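Local structure of NAD-dependent L-serine dehydrogenase (Pseudomonas aeruginosa, 3OBB) at residues 7-12 with 51-56; 75-80 with 91-96; 181-186 with 215-220; 185-190 with 221-226; 252-257 with 262-267. The protein catalyses the NAD-dependent oxidation of L-serine and methyl-L-serine, with low activity toward beta-hydroxyisobutyrate, and is possibly involved in serine catabolism. All blocks are in the same frame, centred on the assembly; numbering follows the deposited sequence.

Contact 1: 7-12 with 51-56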
# COMPACT_ATOMS: atom_id res chain seq x y z
N ALA A 7 7.95 -23.84 -37.28
CA ALA A 7 9.19 -23.36 -36.69
C ALA A 7 8.91 -22.95 -35.24
O ALA A 7 7.93 -22.24 -34.98
CB ALA A 7 9.76 -22.20 -37.49
N PHE A 8 9.72 -23.43 -34.29
CA PHE A 8 9.53 -23.11 -32.87
C PHE A 8 10.79 -22.39 -32.37
O PHE A 8 11.89 -22.95 -32.35
CB PHE A 8 9.23 -24.37 -32.03
CG PHE A 8 8.41 -24.11 -30.79
CD1 PHE A 8 8.96 -23.47 -29.68
CD2 PHE A 8 7.10 -24.54 -30.72
CE1 PHE A 8 8.20 -23.24 -28.54
CE2 PHE A 8 6.33 -24.34 -29.56
CZ PHE A 8 6.88 -23.68 -28.47
N ILE A 9 10.61 -21.13 -31.99
CA ILE A 9 11.71 -20.32 -31.51
C ILE A 9 11.56 -20.15 -29.99
O ILE A 9 10.55 -19.61 -29.50
CB ILE A 9 11.81 -18.97 -32.29
CG1 ILE A 9 12.16 -19.23 -33.77
CG2 ILE A 9 12.86 -18.04 -31.71
CD1 ILE A 9 11.02 -18.97 -34.72
N GLY A 10 12.54 -20.65 -29.24
CA GLY A 10 12.54 -20.52 -27.79
C GLY A 10 12.21 -21.85 -27.17
O GLY A 10 11.06 -22.29 -27.21
N LEU A 11 13.23 -22.49 -26.60
CA LEU A 11 13.10 -23.78 -25.95
C LEU A 11 13.48 -23.72 -24.46
O LEU A 11 14.22 -24.56 -23.95
CB LEU A 11 13.92 -24.84 -26.69
CG LEU A 11 13.76 -24.95 -28.22
CD1 LEU A 11 14.91 -25.78 -28.80
CD2 LEU A 11 12.42 -25.52 -28.59
N GLY A 12 12.95 -22.73 -23.75
CA GLY A 12 13.23 -22.61 -22.34
C GLY A 12 12.27 -23.49 -21.56
O GLY A 12 11.77 -24.51 -22.08
N ARG A 51 19.60 -23.52 -37.87
CA ARG A 51 20.78 -22.68 -37.68
C ARG A 51 20.52 -21.44 -36.85
O ARG A 51 21.43 -20.91 -36.20
CB ARG A 51 21.23 -22.19 -39.05
CG ARG A 51 22.13 -23.11 -39.81
CD ARG A 51 21.97 -22.85 -41.30
NE ARG A 51 23.22 -22.84 -42.03
CZ ARG A 51 24.06 -23.87 -42.11
NH1 ARG A 51 23.81 -24.99 -41.43
NH2 ARG A 51 25.18 -23.76 -42.84
N SER A 52 19.29 -20.94 -36.93
CA SER A 52 18.91 -19.71 -36.25
C SER A 52 17.40 -19.52 -36.37
O SER A 52 16.71 -20.35 -36.97
CB SER A 52 19.63 -18.51 -36.86
OG SER A 52 19.31 -18.38 -38.23
N ALA A 53 16.92 -18.43 -35.79
CA ALA A 53 15.52 -18.05 -35.90
C ALA A 53 15.12 -17.84 -37.36
O ALA A 53 14.13 -18.42 -37.82
CB ALA A 53 15.24 -16.79 -35.08
N ARG A 54 15.89 -17.02 -38.08
CA ARG A 54 15.61 -16.80 -39.49
C ARG A 54 15.61 -18.11 -40.29
O ARG A 54 14.63 -18.38 -41.01
CB ARG A 54 16.54 -15.75 -40.11
CG ARG A 54 17.83 -15.49 -39.33
CD ARG A 54 18.98 -15.00 -40.26
NE ARG A 54 20.22 -15.70 -39.91
CZ ARG A 54 20.99 -15.39 -38.83
NH1 ARG A 54 20.67 -14.36 -37.99
NH2 ARG A 54 22.08 -16.12 -38.60
N ASP A 55 16.66 -18.94 -40.13
CA ASP A 55 16.75 -20.22 -40.85
C ASP A 55 15.53 -21.12 -40.64
O ASP A 55 15.07 -21.79 -41.60
CB ASP A 55 18.02 -20.98 -40.50
CG ASP A 55 18.13 -22.33 -41.23
OD1 ASP A 55 18.29 -22.35 -42.47
OD2 ASP A 55 18.06 -23.38 -40.53
N ALA A 56 15.02 -21.11 -39.40
CA ALA A 56 13.93 -21.99 -38.94
C ALA A 56 12.63 -21.76 -39.70
O ALA A 56 12.06 -22.71 -40.30
CB ALA A 56 13.70 -21.80 -37.43

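Contact 2: 75-80 with 91-96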
# COMPACT_ATOMS: atom_id res chain seq x y z
N GLY A 75 12.43 -6.78 -30.50
CA GLY A 75 13.68 -6.65 -31.23
C GLY A 75 13.98 -7.78 -32.21
O GLY A 75 14.62 -7.55 -33.23
N LEU A 76 13.52 -8.99 -31.90
CA LEU A 76 13.68 -10.14 -32.80
C LEU A 76 12.80 -10.02 -34.04
O LEU A 76 13.29 -10.19 -35.15
CB LEU A 76 13.34 -11.45 -32.08
CG LEU A 76 13.41 -12.74 -32.90
CD1 LEU A 76 14.84 -13.18 -33.04
CD2 LEU A 76 12.59 -13.83 -32.23
N TYR A 77 11.52 -9.72 -33.84
CA TYR A 77 10.54 -9.69 -34.92
C TYR A 77 10.54 -8.42 -35.77
O TYR A 77 10.13 -8.47 -36.91
CB TYR A 77 9.12 -9.84 -34.36
CG TYR A 77 8.66 -11.25 -34.15
CD1 TYR A 77 8.66 -11.81 -32.87
CD2 TYR A 77 8.18 -12.02 -35.21
CE1 TYR A 77 8.22 -13.10 -32.66
CE2 TYR A 77 7.73 -13.31 -35.01
CZ TYR A 77 7.75 -13.85 -33.71
OH TYR A 77 7.33 -15.13 -33.48
N LEU A 78 10.99 -7.30 -35.20
CA LEU A 78 10.72 -5.97 -35.74
C LEU A 78 11.91 -5.22 -36.35
O LEU A 78 11.72 -4.36 -37.22
CB LEU A 78 10.08 -5.09 -34.65
CG LEU A 78 8.61 -5.30 -34.30
CD1 LEU A 78 8.09 -4.17 -33.43
CD2 LEU A 78 7.77 -5.38 -35.55
N ASP A 79 13.12 -5.55 -35.90
CA ASP A 79 14.29 -4.69 -36.11
C ASP A 79 14.71 -4.31 -37.53
O ASP A 79 15.66 -3.52 -37.67
CB ASP A 79 15.51 -5.24 -35.34
CG ASP A 79 15.52 -4.81 -33.87
OD1 ASP A 79 14.48 -4.30 -33.38
OD2 ASP A 79 16.56 -5.00 -33.21
N ASP A 80 14.04 -4.83 -38.56
CA ASP A 80 14.25 -4.40 -39.98
C ASP A 80 15.24 -5.27 -40.78
O ASP A 80 15.82 -4.82 -41.77
CB ASP A 80 14.68 -2.92 -40.06
CG ASP A 80 14.16 -2.21 -41.29
OD1 ASP A 80 14.94 -1.99 -42.24
OD2 ASP A 80 12.95 -1.88 -41.29
N THR A 91 1.97 -17.72 -43.97
CA THR A 91 2.31 -18.37 -42.71
C THR A 91 1.64 -17.71 -41.49
O THR A 91 1.54 -16.48 -41.40
CB THR A 91 3.86 -18.55 -42.48
OG1 THR A 91 4.10 -19.14 -41.19
CG2 THR A 91 4.63 -17.23 -42.55
N LEU A 92 1.15 -18.57 -40.60
CA LEU A 92 0.55 -18.22 -39.30
C LEU A 92 1.62 -17.98 -38.25
O LEU A 92 2.49 -18.82 -38.06
CB LEU A 92 -0.24 -19.44 -38.83
CG LEU A 92 -1.50 -19.40 -37.98
CD1 LEU A 92 -1.63 -20.73 -37.29
CD2 LEU A 92 -1.53 -18.26 -36.99
N VAL A 93 1.54 -16.85 -37.54
CA VAL A 93 2.47 -16.59 -36.44
C VAL A 93 1.73 -16.64 -35.10
O VAL A 93 0.73 -15.97 -34.92
CB VAL A 93 3.22 -15.23 -36.58
CG1 VAL A 93 4.29 -15.11 -35.49
CG2 VAL A 93 3.85 -15.08 -37.92
N LEU A 94 2.24 -17.48 -34.19
CA LEU A 94 1.74 -17.56 -32.80
C LEU A 94 2.82 -17.05 -31.84
O LEU A 94 3.78 -17.76 -31.57
CB LEU A 94 1.37 -19.02 -32.47
CG LEU A 94 0.01 -19.62 -32.92
CD1 LEU A 94 -0.60 -18.91 -34.10
CD2 LEU A 94 0.04 -21.14 -33.18
N GLU A 95 2.67 -15.82 -31.36
CA GLU A 95 3.62 -15.26 -30.41
C GLU A 95 3.08 -15.43 -28.94
O GLU A 95 2.14 -14.71 -28.50
CB GLU A 95 3.92 -13.80 -30.75
CG GLU A 95 5.31 -13.33 -30.37
CD GLU A 95 5.71 -13.76 -28.94
OE1 GLU A 95 6.61 -14.64 -28.77
OE2 GLU A 95 5.10 -13.23 -27.99
N CYS A 96 3.71 -16.37 -28.21
CA CYS A 96 3.19 -16.94 -26.96
C CYS A 96 3.99 -16.56 -25.74
O CYS A 96 3.73 -17.05 -24.65
CB CYS A 96 3.17 -18.47 -27.00
SG CYS A 96 2.21 -19.15 -28.34

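Contact 3: 181-186 with 215-220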
# COMPACT_ATOMS: atom_id res chain seq x y z
N ALA A 181 -1.06 -12.58 -7.98
CA ALA A 181 -0.06 -12.12 -7.05
C ALA A 181 -0.76 -11.57 -5.83
O ALA A 181 -0.37 -11.83 -4.71
CB ALA A 181 0.84 -11.04 -7.70
N VAL A 182 -1.80 -10.78 -6.06
CA VAL A 182 -2.61 -10.21 -4.98
C VAL A 182 -3.23 -11.31 -4.15
O VAL A 182 -3.16 -11.25 -2.91
CB VAL A 182 -3.69 -9.32 -5.59
CG1 VAL A 182 -4.79 -8.98 -4.58
CG2 VAL A 182 -3.01 -8.09 -6.24
N LEU A 183 -3.83 -12.33 -4.79
CA LEU A 183 -4.46 -13.35 -3.95
C LEU A 183 -3.46 -14.22 -3.20
O LEU A 183 -3.76 -14.71 -2.10
CB LEU A 183 -5.51 -14.20 -4.71
CG LEU A 183 -5.09 -14.99 -5.89
CD1 LEU A 183 -4.55 -16.34 -5.37
CD2 LEU A 183 -6.31 -15.15 -6.85
N MSE A 184 -2.28 -14.37 -3.79
CA MSE A 184 -1.20 -15.13 -3.15
C MSE A 184 -0.63 -14.40 -1.91
O MSE A 184 -0.42 -14.99 -0.83
CB MSE A 184 -0.08 -15.50 -4.14
CG MSE A 184 1.08 -16.24 -3.48
SE MSE A 184 0.56 -18.02 -2.79
CE MSE A 184 0.46 -19.04 -4.42
N ILE A 185 -0.43 -13.10 -2.02
CA ILE A 185 0.05 -12.37 -0.84
C ILE A 185 -1.05 -12.28 0.20
O ILE A 185 -0.81 -12.49 1.40
CB ILE A 185 0.61 -10.99 -1.21
CG1 ILE A 185 1.70 -11.17 -2.26
CG2 ILE A 185 1.18 -10.28 0.04
CD1 ILE A 185 2.37 -9.85 -2.69
N GLY A 186 -2.27 -11.98 -0.27
CA GLY A 186 -3.44 -12.00 0.59
C GLY A 186 -3.48 -13.31 1.37
O GLY A 186 -3.63 -13.30 2.58
N ASN A 215 -9.94 -18.99 -2.92
CA ASN A 215 -9.22 -18.57 -4.12
C ASN A 215 -8.33 -19.68 -4.67
O ASN A 215 -8.13 -20.75 -4.04
CB ASN A 215 -8.43 -17.29 -3.85
CG ASN A 215 -7.32 -17.51 -2.86
OD1 ASN A 215 -6.34 -18.13 -3.19
ND2 ASN A 215 -7.48 -17.03 -1.64
N TRP A 216 -7.80 -19.43 -5.86
CA TRP A 216 -6.94 -20.39 -6.52
C TRP A 216 -5.75 -20.85 -5.65
O TRP A 216 -5.46 -22.04 -5.61
CB TRP A 216 -6.43 -19.77 -7.80
CG TRP A 216 -5.68 -20.73 -8.70
CD1 TRP A 216 -6.22 -21.58 -9.62
CD2 TRP A 216 -4.23 -20.91 -8.77
NE1 TRP A 216 -5.20 -22.24 -10.29
CE2 TRP A 216 -3.98 -21.85 -9.79
CE3 TRP A 216 -3.13 -20.34 -8.09
CZ2 TRP A 216 -2.67 -22.26 -10.14
CZ3 TRP A 216 -1.84 -20.73 -8.43
CH2 TRP A 216 -1.62 -21.68 -9.46
N ALA A 217 -5.09 -19.92 -4.95
CA ALA A 217 -3.94 -20.31 -4.13
C ALA A 217 -4.37 -21.33 -3.09
O ALA A 217 -3.64 -22.27 -2.82
CB ALA A 217 -3.32 -19.13 -3.45
N LEU A 218 -5.55 -21.11 -2.49
CA LEU A 218 -6.03 -21.99 -1.44
C LEU A 218 -6.49 -23.33 -2.01
O LEU A 218 -6.46 -24.35 -1.30
CB LEU A 218 -7.18 -21.32 -0.67
CG LEU A 218 -6.81 -20.26 0.38
CD1 LEU A 218 -8.07 -19.48 0.80
CD2 LEU A 218 -6.11 -20.82 1.65
N GLU A 219 -6.90 -23.36 -3.27
CA GLU A 219 -7.39 -24.61 -3.87
C GLU A 219 -6.23 -25.53 -4.21
O GLU A 219 -6.35 -26.74 -4.12
CB GLU A 219 -8.22 -24.34 -5.13
CG GLU A 219 -9.53 -23.65 -4.88
CD GLU A 219 -10.57 -24.60 -4.30
OE1 GLU A 219 -11.40 -24.19 -3.47
OE2 GLU A 219 -10.59 -25.77 -4.70
N VAL A 220 -5.10 -24.96 -4.63
CA VAL A 220 -4.16 -25.70 -5.44
C VAL A 220 -2.71 -25.33 -5.14
O VAL A 220 -1.79 -25.97 -5.62
CB VAL A 220 -4.64 -25.53 -6.94
CG1 VAL A 220 -3.59 -24.99 -7.91
CG2 VAL A 220 -5.47 -26.78 -7.46

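Contact 4: 185-190 with 221-226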
# COMPACT_ATOMS: atom_id res chain seq x y z
N ILE A 185 -0.43 -13.10 -2.02
CA ILE A 185 0.05 -12.37 -0.84
C ILE A 185 -1.05 -12.28 0.20
O ILE A 185 -0.81 -12.49 1.40
CB ILE A 185 0.61 -10.99 -1.21
CG1 ILE A 185 1.70 -11.17 -2.26
CG2 ILE A 185 1.18 -10.28 0.04
CD1 ILE A 185 2.37 -9.85 -2.69
N GLY A 186 -2.27 -11.98 -0.27
CA GLY A 186 -3.44 -12.00 0.59
C GLY A 186 -3.48 -13.31 1.37
O GLY A 186 -3.63 -13.30 2.58
N THR A 187 -3.34 -14.44 0.68
CA THR A 187 -3.42 -15.74 1.32
C THR A 187 -2.28 -16.00 2.36
O THR A 187 -2.53 -16.42 3.50
CB THR A 187 -3.53 -16.90 0.26
OG1 THR A 187 -4.68 -16.66 -0.61
CG2 THR A 187 -3.71 -18.27 0.97
N ALA A 188 -1.06 -15.66 1.98
CA ALA A 188 0.09 -15.83 2.84
C ALA A 188 -0.04 -14.99 4.12
O ALA A 188 0.33 -15.43 5.22
CB ALA A 188 1.35 -15.43 2.09
N GLU A 189 -0.55 -13.77 3.97
CA GLU A 189 -0.68 -12.88 5.11
C GLU A 189 -1.83 -13.34 6.03
O GLU A 189 -1.74 -13.18 7.27
CB GLU A 189 -0.88 -11.43 4.64
CG GLU A 189 -2.29 -10.96 4.56
CD GLU A 189 -2.41 -9.47 4.10
OE1 GLU A 189 -1.37 -8.85 3.76
OE2 GLU A 189 -3.55 -8.93 4.12
N ALA A 190 -2.89 -13.88 5.42
CA ALA A 190 -4.04 -14.39 6.20
C ALA A 190 -3.62 -15.63 6.97
O ALA A 190 -3.91 -15.74 8.16
CB ALA A 190 -5.21 -14.69 5.28
N TYR A 221 -2.49 -24.31 -4.31
CA TYR A 221 -1.14 -23.77 -4.21
C TYR A 221 -0.90 -23.03 -2.89
O TYR A 221 -0.52 -21.85 -2.89
CB TYR A 221 -0.96 -22.79 -5.36
CG TYR A 221 0.36 -22.77 -6.05
CD1 TYR A 221 0.48 -23.28 -7.35
CD2 TYR A 221 1.49 -22.20 -5.45
CE1 TYR A 221 1.66 -23.25 -8.02
CE2 TYR A 221 2.72 -22.17 -6.11
CZ TYR A 221 2.79 -22.68 -7.42
OH TYR A 221 3.97 -22.64 -8.13
N ASN A 222 -1.14 -23.72 -1.79
CA ASN A 222 -1.15 -23.05 -0.49
C ASN A 222 0.27 -22.61 -0.09
O ASN A 222 1.18 -23.43 -0.15
CB ASN A 222 -1.81 -23.96 0.57
CG ASN A 222 -2.00 -23.23 1.90
OD1 ASN A 222 -0.99 -22.86 2.57
ND2 ASN A 222 -3.27 -22.95 2.27
N PRO A 223 0.48 -21.32 0.28
CA PRO A 223 1.85 -20.87 0.61
C PRO A 223 2.46 -21.30 1.95
O PRO A 223 3.64 -21.04 2.18
CB PRO A 223 1.72 -19.35 0.55
CG PRO A 223 0.32 -19.11 0.99
CD PRO A 223 -0.47 -20.19 0.33
N TRP A 224 1.68 -21.96 2.81
CA TRP A 224 2.14 -22.37 4.17
C TRP A 224 2.73 -23.78 4.16
O TRP A 224 2.04 -24.72 3.78
CB TRP A 224 1.00 -22.32 5.19
CG TRP A 224 1.54 -22.33 6.61
CD1 TRP A 224 1.80 -23.43 7.37
CD2 TRP A 224 1.90 -21.20 7.40
NE1 TRP A 224 2.28 -23.05 8.61
CE2 TRP A 224 2.37 -21.68 8.63
CE3 TRP A 224 1.91 -19.82 7.17
CZ2 TRP A 224 2.84 -20.83 9.65
CZ3 TRP A 224 2.37 -18.98 8.18
CH2 TRP A 224 2.83 -19.50 9.40
N PRO A 225 4.02 -23.92 4.55
CA PRO A 225 4.71 -25.22 4.44
C PRO A 225 3.93 -26.29 5.15
O PRO A 225 3.43 -26.03 6.25
CB PRO A 225 6.05 -24.99 5.18
CG PRO A 225 6.36 -23.49 4.86
CD PRO A 225 4.93 -22.86 5.06
N GLY A 226 3.80 -27.45 4.51
CA GLY A 226 3.09 -28.58 5.16
C GLY A 226 1.59 -28.62 4.91
O GLY A 226 0.96 -29.65 5.11

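Contact 5: 252-257 with 262-267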
# COMPACT_ATOMS: atom_id res chain seq x y z
N LEU A 252 4.95 -5.72 -16.21
CA LEU A 252 4.14 -5.56 -17.43
C LEU A 252 2.73 -5.04 -17.15
O LEU A 252 2.18 -4.22 -17.92
CB LEU A 252 4.04 -6.88 -18.19
CG LEU A 252 5.32 -7.54 -18.69
CD1 LEU A 252 5.03 -8.87 -19.40
CD2 LEU A 252 6.19 -6.62 -19.59
N ALA A 253 2.13 -5.52 -16.07
CA ALA A 253 0.82 -5.05 -15.66
C ALA A 253 0.85 -3.53 -15.34
O ALA A 253 -0.06 -2.79 -15.73
CB ALA A 253 0.29 -5.89 -14.49
N GLN A 254 1.91 -3.06 -14.68
CA GLN A 254 2.11 -1.63 -14.44
C GLN A 254 2.17 -0.81 -15.72
O GLN A 254 1.71 0.34 -15.77
CB GLN A 254 3.40 -1.38 -13.66
CG GLN A 254 3.40 -1.96 -12.31
CD GLN A 254 2.26 -1.41 -11.48
OE1 GLN A 254 1.38 -2.16 -11.09
NE2 GLN A 254 2.26 -0.09 -11.25
N GLU A 255 2.78 -1.39 -16.75
CA GLU A 255 2.94 -0.70 -18.01
C GLU A 255 1.58 -0.53 -18.67
O GLU A 255 1.29 0.53 -19.20
CB GLU A 255 3.89 -1.45 -18.92
CG GLU A 255 5.28 -1.57 -18.31
CD GLU A 255 6.34 -1.91 -19.34
OE1 GLU A 255 7.50 -1.52 -19.10
OE2 GLU A 255 6.04 -2.55 -20.38
N ALA A 256 0.76 -1.59 -18.57
CA ALA A 256 -0.62 -1.57 -19.06
C ALA A 256 -1.43 -0.56 -18.26
O ALA A 256 -2.24 0.12 -18.83
CB ALA A 256 -1.26 -2.95 -19.01
N ALA A 257 -1.19 -0.46 -16.97
CA ALA A 257 -1.91 0.49 -16.12
C ALA A 257 -1.53 1.93 -16.49
O ALA A 257 -2.40 2.80 -16.57
CB ALA A 257 -1.64 0.21 -14.66
N SER A 262 -5.01 3.38 -15.31
CA SER A 262 -5.73 2.55 -14.36
C SER A 262 -4.98 2.55 -13.01
O SER A 262 -3.76 2.44 -12.96
CB SER A 262 -5.87 1.12 -14.90
OG SER A 262 -6.51 1.11 -16.16
N SER A 263 -5.73 2.68 -11.92
CA SER A 263 -5.18 2.58 -10.58
C SER A 263 -5.12 1.10 -10.15
O SER A 263 -6.14 0.38 -10.17
CB SER A 263 -6.04 3.38 -9.60
OG SER A 263 -5.55 3.28 -8.28
N THR A 264 -3.92 0.67 -9.76
CA THR A 264 -3.71 -0.72 -9.30
C THR A 264 -3.04 -0.79 -7.91
O THR A 264 -1.90 -1.28 -7.77
CB THR A 264 -2.87 -1.48 -10.31
OG1 THR A 264 -1.67 -0.73 -10.57
CG2 THR A 264 -3.65 -1.69 -11.56
N PRO A 265 -3.77 -0.33 -6.86
CA PRO A 265 -3.12 -0.27 -5.55
C PRO A 265 -2.71 -1.62 -5.00
O PRO A 265 -1.65 -1.72 -4.36
CB PRO A 265 -4.16 0.42 -4.66
CG PRO A 265 -5.47 0.28 -5.37
CD PRO A 265 -5.16 0.18 -6.83
N MSE A 266 -3.49 -2.66 -5.25
CA MSE A 266 -3.11 -3.97 -4.71
C MSE A 266 -1.97 -4.55 -5.52
O MSE A 266 -0.98 -4.96 -4.94
CB MSE A 266 -4.31 -4.94 -4.63
CG MSE A 266 -5.58 -4.29 -4.17
SE MSE A 266 -5.52 -3.66 -2.29
CE MSE A 266 -4.73 -5.26 -1.66
N GLY A 267 -2.12 -4.59 -6.85
CA GLY A 267 -1.06 -5.08 -7.77
C GLY A 267 0.27 -4.34 -7.55
O GLY A 267 1.27 -4.99 -7.31

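Contact 1: 7-12 with 51-56
Ala7 CB reaches the last turn of segment 51-56, coming within 3.6 Å of Ala56 C, while the two methyl carbons, Ala7 CB and Ala56 CB, lie 4.0 Å apart. Ala7 CA and Ala56 CA are 5.4 Å apart, a spacing that two alanines permit because neither carries anything beyond CB. One turn earlier in the helix the fit is slightly wider: Ile9 CG1 meets Ala53 CB at 4.1 Å. That branch sits beside the backbone N and anti to the carbonyl carbon (chi1 -66°), which lays it against the alanine. All four residues are buried, and no hydrogen bond crosses between the segments. The strand end 7-9 belongs to the parallel part of a Rossmann-type sheet, and Gly10 and Gly12, just beyond it, fit the GxGxxG pattern of the dinucleotide-binding loop; residues 7-12 all form part of the NAD(+) site. Phe8 points from the strand away from helix 53-57 and packs on helix 15-24, so the helices take different sides of the strand. The outer side of segment 51-56 is polar, with Arg51 and Arg54 exposed. At the start of the helix the buried Ser52 is the N-cap residue, its OG accepting a weak bond from Asp55 N at 3.3 Å. Asp55 OD2 in turn accepts from Arg51 N at 3.1 Å, the donor lying 37° out of the carboxylate plane.

Contact 2: 75-80 with 91-96
Tyr77 carries its ring out from helix 70-78 with chi1 at -85°, and the CE1 and CE2 sides of the ring meet different residues of strand 92-95. On the strand, Val93 places CG1 anti to the backbone N (chi1 -173°), and the chain of Glu95 bends at chi2. Val93 CG1 thereby comes to 3.9 Å from Tyr77 CE2 and 3.6 Å from Tyr77 OH, approaching from the direction opposite to the tyrosine side chain. Glu95 contributes its CG methylene rather than its carboxylate: Glu95 CG lies 3.7 Å from Tyr77 CE1, and the ring and carboxylate planes are 68° apart. Both approaches to the ring are oblique. Because the alpha carbons of Tyr77 and Glu95 are 10.0 Å apart, the long aromatic side chain spans the gap between helix and sheet. This helix-on-sheet layer belongs to the Rossmann-type NAD-binding domain, where strand 92-95 runs parallel to its neighbour 62-65 and Val93 and Glu95 both point toward the helix. The three touching residues are buried. No hydrogen bond joins the two segments directly, yet their polar ends converge on one residue of that neighbouring strand: Ser65 OG is hydrogen-bonded to both Tyr77 OH and Glu95 OE1. Glu95 OE1 has a further partner in Ser97 OG.

Contact 3: 181-186 with 215-220
Asn215 OD1 is gripped by two backbone N-H groups at the start of helix 216-220 and also touches a leucine methyl of helix 168-196. Leu218 N donates to Asn215 OD1 over 3.2 Å with an N-H...O angle of 151°, lying 49° out of the carbonyl plane and thus not on a lone pair. Ala217 N is closer to Asn215 OD1, at 2.8 Å, but its angle of 117° makes that bond weak. Asn215 stands at the N-cap position and these are its capping bonds, with CG placed between the backbone N and the carbonyl carbon. Thr187 OG1 and Gly213 O are both bonded to Asn215 ND2, so both the oxygen and the nitrogen of the amide are hydrogen-bonded. Leu183 CD1 approaches obliquely to 3.3 Å from Asn215 OD1, a contact without a hydrogen bond, and lies 3.6 Å from Ala217 CB. In selenomethionine Met184, bends at chi2 and chi3 bring the end round to the short helix, and Met184 CE lies 3.9 Å from Ala217 CB. Ala217 CB is therefore touched by two consecutive side chains of the long helix, with alpha carbons of Met184 and Ala217 just 5.9 Å apart. Val182 and Ile185 face helix 265-279 from the long helix, and from helix 216-220 Leu218 packs on helix 201-209, while Leu179 and Gly213 of the second subunit pack on Asn215 and Leu183 respectively.

Contact 4: 185-190 with 221-226
Pro223 lays its ring against helix 168-196 so that it meets main chain as well as side chains: Pro223 CG is 3.8 Å from Ala188 CA and 4.0 Å from Ala188 CB. The small alanine allows this approach; Ala188 CA and Pro223 CA are 5.8 Å apart. Beside it, Thr187 offers its methyl, Thr187 CG2 being 3.8 Å from Pro223 CD, and the two side chains cross at about a right angle. Thr187 CG2 is anti to the backbone N (chi1 -56°, measured to OG1), a setting that also places OG1 beside that N. The hydroxyl bonds to Leu183 O, one turn back in the helix, while the methyl serves the apolar contact. No hydrogen bond links the segments. The loop is instead shaped internally: Trp224 N donates to Asn222 OD1 at 2.8 Å, with an N-H...O angle of 161° and the donor in the carbonyl plane. Pro223 O has a further partner in Tyr237 OH. From the helix, Ile185 packs on Met266 of the second subunit. The bond from Trp224 N to Asn222 OD1 defines an Asx turn, which here brackets the proline packed on the long helix of the C-terminal domain.

Contact 5: 252-257 with 262-267
Gln254 and Thr264 meet with their side chains crossing obliquely, the amide oxygen of one facing the hydroxyl of the other. Gln254 CG lies beside the backbone N, and a bend at chi2 (-59°) swings the amide round toward segment 262-267. Thr264 answers with OG1 between the backbone N and the carbonyl carbon (chi1 53°), which turns its CG2 methyl to a different part of the helix. The separation of Gln254 OE1 and Thr264 OG1 is 3.4 Å, a weak hydrogen bond at most, whose proton has another acceptor within reach. Gln254 NE2 also has a weak bond, to Ser268 OG. The methyl side of the threonine faces Ala257, with Thr264 CG2 at 4.2 Å from Ala257 CB. Ala257 CB comes to 3.5 Å from Ser262 O, so the alanine methyl lies against both backbone and side chain of the opposing segment. At the other end, Ser262 N donates to Ala257 O over 3.0 Å, with an N-H...O angle of 145°. This joins the last turns of helix 243-260 to the short connection that leads into helix 265-279, two consecutive helices of the C-terminal domain. Met266 N and Gly267 N, at the start of the second helix, bond to the carboxylate of Glu189 of the second subunit, while Ser262 O receives Arg275 NH1 of the third subunit. The backbone bond is thus the firmer link across the turn, whereas the Thr264 proton may be shared with another acceptor; Glu189 of the second subunit would probably be stabilised by the dipole of helix 265-279.

All five contacts are buried at the residues that touch, yet their settings differ. Contacts 1 and 2 meet the same sheet of the nucleotide-binding domain and touch each other through Leu76, which packs on Ile9 and Ala53; neither is reached by another subunit. Contact 1 is purely apolar across its segments, whereas contact 2 adds a buried polar cluster. Contacts 3 and 4 share Ile185 and Gly186 of helix 168-196, their centres about 7 Å apart, and are joined by the Asn215 to Thr187 bond. Contact 5, where a hydrogen bond crosses directly, touches contact 3 through Val182. Contacts 3 to 5 all border the second subunit, and contact 5 the third as well.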